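Local coordinates for extracellular solute-binding protein family 1 (Arthrobacter chlorophenolicus, PDB 4R2F), which binds laminaribiose in its pocket and, as an extracellular solute-binding protein, probably delivers such sugars for uptake, at residues Q128-V136 with L348-E356. Numbering follows the deposited sequence.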
ATOM      1  N   GLN A 128       3.507   8.409  24.007  1.00 35.19           N
ATOM      2  CA  GLN A 128       3.476   7.610  22.782  1.00 37.02           C
ATOM      3  C   GLN A 128       4.420   8.103  21.696  1.00 32.27           C
ATOM      4  O   GLN A 128       4.934   7.299  20.944  1.00 37.87           O
ATOM      5  CB  GLN A 128       2.054   7.436  22.214  1.00 42.42           C
ATOM      6  CG  GLN A 128       1.797   5.973  21.939  1.00 60.88           C
ATOM      7  CD  GLN A 128       0.582   5.668  21.098  1.00 43.50           C
ATOM      8  OE1 GLN A 128       0.500   4.584  20.502  1.00 44.43           O
ATOM      9  NE2 GLN A 128      -0.369   6.576  21.063  1.00 37.03           N
ATOM     10  N   PHE A 129       4.677   9.405  21.633  1.00 30.47           N
ATOM     11  CA  PHE A 129       5.492   9.971  20.568  1.00 34.61           C
ATOM     12  C   PHE A 129       6.907   9.378  20.499  1.00 49.32           C
ATOM     13  O   PHE A 129       7.400   9.013  19.415  1.00 32.86           O
ATOM     14  CB  PHE A 129       5.558  11.494  20.710  1.00 34.05           C
ATOM     15  CG  PHE A 129       6.215  12.162  19.553  1.00 33.48           C
ATOM     16  CD1 PHE A 129       5.514  12.387  18.380  1.00 41.64           C
ATOM     17  CD2 PHE A 129       7.557  12.538  19.615  1.00 42.04           C
ATOM     18  CE1 PHE A 129       6.127  12.984  17.291  1.00 44.41           C
ATOM     19  CE2 PHE A 129       8.172  13.136  18.530  1.00 40.60           C
ATOM     20  CZ  PHE A 129       7.458  13.367  17.368  1.00 40.38           C
ATOM     21  N   ASP A 130       7.538   9.254  21.661  1.00 36.02           N
ATOM     22  CA  ASP A 130       8.827   8.596  21.801  0.50 22.31           C
ATOM     23  C   ASP A 130       8.829   7.153  21.300  1.00 37.90           C
ATOM     24  O   ASP A 130       9.897   6.620  21.036  1.00 40.19           O
ATOM     25  CB  ASP A 130       9.257   8.591  23.268  0.50 23.39           C
ATOM     26  CG  ASP A 130      10.626   8.010  23.458  0.50 29.90           C
ATOM     27  OD1 ASP A 130      11.592   8.641  22.986  0.50 35.16           O
ATOM     28  OD2 ASP A 130      10.734   6.926  24.054  0.50 36.98           O
ATOM     29  N   ASP A 131       7.665   6.506  21.187  1.00 34.60           N
ATOM     30  CA  ASP A 131       7.583   5.111  20.685  1.00 39.94           C
ATOM     31  C   ASP A 131       7.512   5.027  19.134  1.00 40.95           C
ATOM     32  O   ASP A 131       7.624   3.951  18.567  1.00 35.57           O
ATOM     33  CB  ASP A 131       6.381   4.409  21.329  1.00 33.67           C
ATOM     34  CG  ASP A 131       6.370   2.897  21.120  1.00 30.23           C
ATOM     35  OD1 ASP A 131       7.439   2.250  21.106  1.00 38.06           O
ATOM     36  OD2 ASP A 131       5.259   2.343  20.979  1.00 40.68           O
ATOM     37  N   PHE A 132       7.353   6.153  18.443  1.00 29.71           N
ATOM     38  CA  PHE A 132       7.302   6.119  16.975  1.00 33.88           C
ATOM     39  C   PHE A 132       8.636   5.589  16.487  1.00 36.41           C
ATOM     40  O   PHE A 132       9.648   5.862  17.093  1.00 38.09           O
ATOM     41  CB  PHE A 132       7.093   7.500  16.350  1.00 37.60           C
ATOM     42  CG  PHE A 132       5.655   7.914  16.243  1.00 28.03           C
ATOM     43  CD1 PHE A 132       4.751   7.154  15.509  1.00 35.14           C
ATOM     44  CD2 PHE A 132       5.204   9.086  16.862  1.00 32.88           C
ATOM     45  CE1 PHE A 132       3.410   7.536  15.410  1.00 36.82           C
ATOM     46  CE2 PHE A 132       3.881   9.477  16.756  1.00 33.51           C
ATOM     47  CZ  PHE A 132       2.984   8.697  16.031  1.00 33.67           C
ATOM     48  N   LEU A 133       8.631   4.847  15.388  1.00 36.12           N
ATOM     49  CA  LEU A 133       9.877   4.444  14.762  1.00 31.95           C
ATOM     50  C   LEU A 133      10.545   5.667  14.158  1.00 35.19           C
ATOM     51  O   LEU A 133       9.880   6.673  13.883  1.00 40.96           O
ATOM     52  CB  LEU A 133       9.655   3.362  13.704  1.00 33.20           C
ATOM     53  CG  LEU A 133       9.258   1.981  14.245  1.00 33.49           C
ATOM     54  CD1 LEU A 133       8.695   1.156  13.102  1.00 42.88           C
ATOM     55  CD2 LEU A 133      10.453   1.275  14.885  1.00 48.19           C
ATOM     56  N   PRO A 134      11.871   5.598  13.973  1.00 47.80           N
ATOM     57  CA  PRO A 134      12.557   6.738  13.381  1.00 45.71           C
ATOM     58  C   PRO A 134      12.087   6.998  11.951  1.00 46.06           C
ATOM     59  O   PRO A 134      11.854   6.064  11.182  1.00 35.83           O
ATOM     60  CB  PRO A 134      14.045   6.321  13.402  1.00 56.30           C
ATOM     61  CG  PRO A 134      14.130   5.173  14.348  1.00 63.39           C
ATOM     62  CD  PRO A 134      12.796   4.487  14.284  1.00 40.52           C
ATOM     63  N   GLY A 135      11.928   8.271  11.616  1.00 39.70           N
ATOM     64  CA  GLY A 135      11.569   8.695  10.268  1.00 48.83           C
ATOM     65  C   GLY A 135      10.099   8.579   9.871  1.00 40.08           C
ATOM     66  O   GLY A 135       9.753   8.898   8.726  1.00 33.84           O
ATOM     67  N   VAL A 136       9.223   8.117  10.764  1.00 32.04           N
ATOM     68  CA  VAL A 136       7.840   7.851  10.323  1.00 32.87           C
ATOM     69  C   VAL A 136       6.928   9.075  10.422  1.00 31.44           C
ATOM     70  O   VAL A 136       5.931   9.132   9.710  1.00 33.12           O
ATOM     71  CB  VAL A 136       7.189   6.623  10.988  1.00 31.55           C
ATOM     72  CG1 VAL A 136       8.064   5.396  10.779  1.00 44.65           C
ATOM     73  CG2 VAL A 136       6.888   6.849  12.461  1.00 31.98           C
ATOM     74  N   LEU A 348       3.041  -3.262   8.368  1.00 28.18           N
ATOM     75  CA  LEU A 348       3.984  -3.083   9.459  1.00 28.96           C
ATOM     76  C   LEU A 348       3.459  -2.021  10.410  1.00 31.75           C
ATOM     77  O   LEU A 348       2.776  -1.106   9.982  1.00 28.84           O
ATOM     78  CB  LEU A 348       5.347  -2.664   8.910  1.00 32.64           C
ATOM     79  CG  LEU A 348       6.128  -3.722   8.138  1.00 29.48           C
ATOM     80  CD1 LEU A 348       7.218  -3.069   7.322  1.00 32.01           C
ATOM     81  CD2 LEU A 348       6.734  -4.752   9.058  1.00 36.23           C
ATOM     82  N   PRO A 349       3.769  -2.136  11.709  1.00 30.07           N
ATOM     83  CA  PRO A 349       3.474  -1.032  12.642  1.00 28.87           C
ATOM     84  C   PRO A 349       4.445   0.134  12.508  1.00 30.44           C
ATOM     85  O   PRO A 349       5.493  -0.001  11.884  1.00 32.24           O
ATOM     86  CB  PRO A 349       3.618  -1.680  14.028  1.00 31.26           C
ATOM     87  CG  PRO A 349       4.478  -2.871  13.816  1.00 37.93           C
ATOM     88  CD  PRO A 349       4.307  -3.325  12.395  1.00 34.56           C
ATOM     89  N   VAL A 350       4.073   1.283  13.070  1.00 30.09           N
ATOM     90  CA  VAL A 350       4.960   2.454  13.089  1.00 25.17           C
ATOM     91  C   VAL A 350       5.464   2.756  14.512  1.00 23.14           C
ATOM     92  O   VAL A 350       6.130   3.778  14.745  1.00 34.31           O
ATOM     93  CB  VAL A 350       4.287   3.723  12.517  1.00 33.47           C
ATOM     94  CG1 VAL A 350       3.955   3.521  11.038  1.00 33.69           C
ATOM     95  CG2 VAL A 350       3.058   4.126  13.331  1.00 34.81           C
ATOM     96  N   PHE A 351       5.131   1.866  15.435  1.00 29.49           N
ATOM     97  CA  PHE A 351       5.500   2.004  16.840  1.00 35.22           C
ATOM     98  C   PHE A 351       6.450   0.895  17.242  1.00 34.82           C
ATOM     99  O   PHE A 351       6.189  -0.278  17.004  1.00 29.84           O
ATOM    100  CB  PHE A 351       4.265   1.958  17.728  1.00 32.70           C
ATOM    101  CG  PHE A 351       3.421   3.198  17.650  1.00 35.50           C
ATOM    102  CD1 PHE A 351       3.917   4.425  18.072  1.00 31.36           C
ATOM    103  CD2 PHE A 351       2.127   3.142  17.166  1.00 37.90           C
ATOM    104  CE1 PHE A 351       3.136   5.567  17.995  1.00 39.83           C
ATOM    105  CE2 PHE A 351       1.348   4.281  17.084  1.00 46.37           C
ATOM    106  CZ  PHE A 351       1.857   5.499  17.494  1.00 38.25           C
ATOM    107  N   LYS A 352       7.551   1.288  17.879  1.00 34.65           N
ATOM    108  CA  LYS A 352       8.614   0.356  18.281  1.00 51.53           C
ATOM    109  C   LYS A 352       8.127  -0.792  19.181  1.00 37.48           C
ATOM    110  O   LYS A 352       8.498  -1.951  18.969  1.00 35.26           O
ATOM    111  CB  LYS A 352       9.745   1.129  18.975  1.00 46.34           C
ATOM    112  CG  LYS A 352      10.905   0.252  19.378  1.00 82.95           C
ATOM    113  CD  LYS A 352      12.180   1.047  19.573  1.00 79.68           C
ATOM    114  CE  LYS A 352      13.383   0.131  19.424  1.00 97.38           C
ATOM    115  NZ  LYS A 352      14.523   0.571  20.265  1.00 74.26           N
ATOM    116  N   SER A 353       7.284  -0.470  20.164  1.00 36.05           N
ATOM    117  CA  SER A 353       6.755  -1.473  21.073  1.00 37.52           C
ATOM    118  C   SER A 353       5.985  -2.548  20.323  1.00 39.12           C
ATOM    119  O   SER A 353       6.039  -3.715  20.683  1.00 39.22           O
ATOM    120  CB  SER A 353       5.840  -0.836  22.121  1.00 37.54           C
ATOM    121  OG  SER A 353       4.802  -0.075  21.513  1.00 41.98           O
ATOM    122  N   ILE A 354       5.253  -2.160  19.285  1.00 43.98           N
ATOM    123  CA  ILE A 354       4.473  -3.138  18.525  1.00 43.74           C
ATOM    124  C   ILE A 354       5.421  -4.031  17.728  1.00 37.48           C
ATOM    125  O   ILE A 354       5.208  -5.240  17.644  1.00 43.70           O
ATOM    126  CB  ILE A 354       3.436  -2.475  17.602  1.00 37.78           C
ATOM    127  CG1 ILE A 354       2.498  -1.599  18.429  1.00 38.77           C
ATOM    128  CG2 ILE A 354       2.641  -3.551  16.883  1.00 39.51           C
ATOM    129  CD1 ILE A 354       1.484  -0.784  17.646  1.00 39.35           C
ATOM    130  N   THR A 355       6.486  -3.450  17.179  1.00 31.47           N
ATOM    131  CA  THR A 355       7.486  -4.248  16.432  1.00 36.21           C
ATOM    132  C   THR A 355       8.258  -5.220  17.316  1.00 43.08           C
ATOM    133  O   THR A 355       8.939  -6.097  16.806  1.00 50.26           O
ATOM    134  CB  THR A 355       8.577  -3.398  15.721  1.00 42.98           C
ATOM    135  OG1 THR A 355       9.412  -2.757  16.698  1.00 46.43           O
ATOM    136  CG2 THR A 355       7.979  -2.372  14.768  1.00 47.75           C
ATOM    137  N   GLU A 356       8.174  -5.044  18.629  1.00 48.71           N
ATOM    138  CA  GLU A 356       8.812  -5.943  19.594  1.00 39.24           C
ATOM    139  C   GLU A 356       7.837  -6.882  20.294  1.00 50.37           C
ATOM    140  O   GLU A 356       8.216  -7.665  21.154  1.00 46.67           O
ATOM    141  CB  GLU A 356       9.519  -5.086  20.627  1.00 45.00           C
ATOM    142  CG  GLU A 356      10.660  -4.294  20.006  1.00 47.03           C
ATOM    143  CD  GLU A 356      11.328  -3.354  20.988  1.00 99.74           C
ATOM    144  OE1 GLU A 356      10.711  -3.047  22.030  1.00 49.84           O
ATOM    145  OE2 GLU A 356      12.470  -2.923  20.715  1.00 67.52           O
TER
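Phe132 and Phe351 form a single antiparallel beta bridge between the loop that follows helix 117-126 and the chain leaving strand 348-349, an example of how one bridge can join segments far apart in sequence. They are its non-hydrogen-bonded pair, with CA atoms 4.5 Å apart, and the two bonds of the bridge fall on their neighbours. Lys352 N gives an almost straight bond to Asp131 O (2.8 Å, 172° at the hydrogen), while Leu133 N reaches Val350 O at 2.8 Å. The bridged side chains run alongside each other in the same direction, and their rings make an offset stack with centroids 4.5 Å apart and planes inclined by 22°. The end of the Gln128 side chain covers one face of the Phe351 ring.

Past the bridge, the carboxylate of Asp131 meets the start of helix 352-355. Its chi1 of -168° sets CG anti to the backbone N, which carries the oxygens to Ser353: OD1 takes the bond from Ser353 N (2.9 Å) through its syn lone pair, and OD2 takes a short one from Ser353 OG (2.5 Å), also on the syn side but somewhat out of the carboxylate plane. Beyond the bridge in the other direction, Leu133 packs its CD1 on Thr355 CG2 (4.0 Å), and Val136 CG2 rests beside Val350. Helix 117-126, through Leu123, and strand 145-161, through Val149 and Pro150, add apolar contacts to Phe132.

Val350 has its side chain about 11 Å from a bound glucose unit, so the contact lies near the sugar site without touching it. Two peptide bonds and a doubly gripped carboxylate fix the register, the stacked rings supply the apolar part, and the amide and hydroxyl of Ser353 would probably favour the charged form of Asp131.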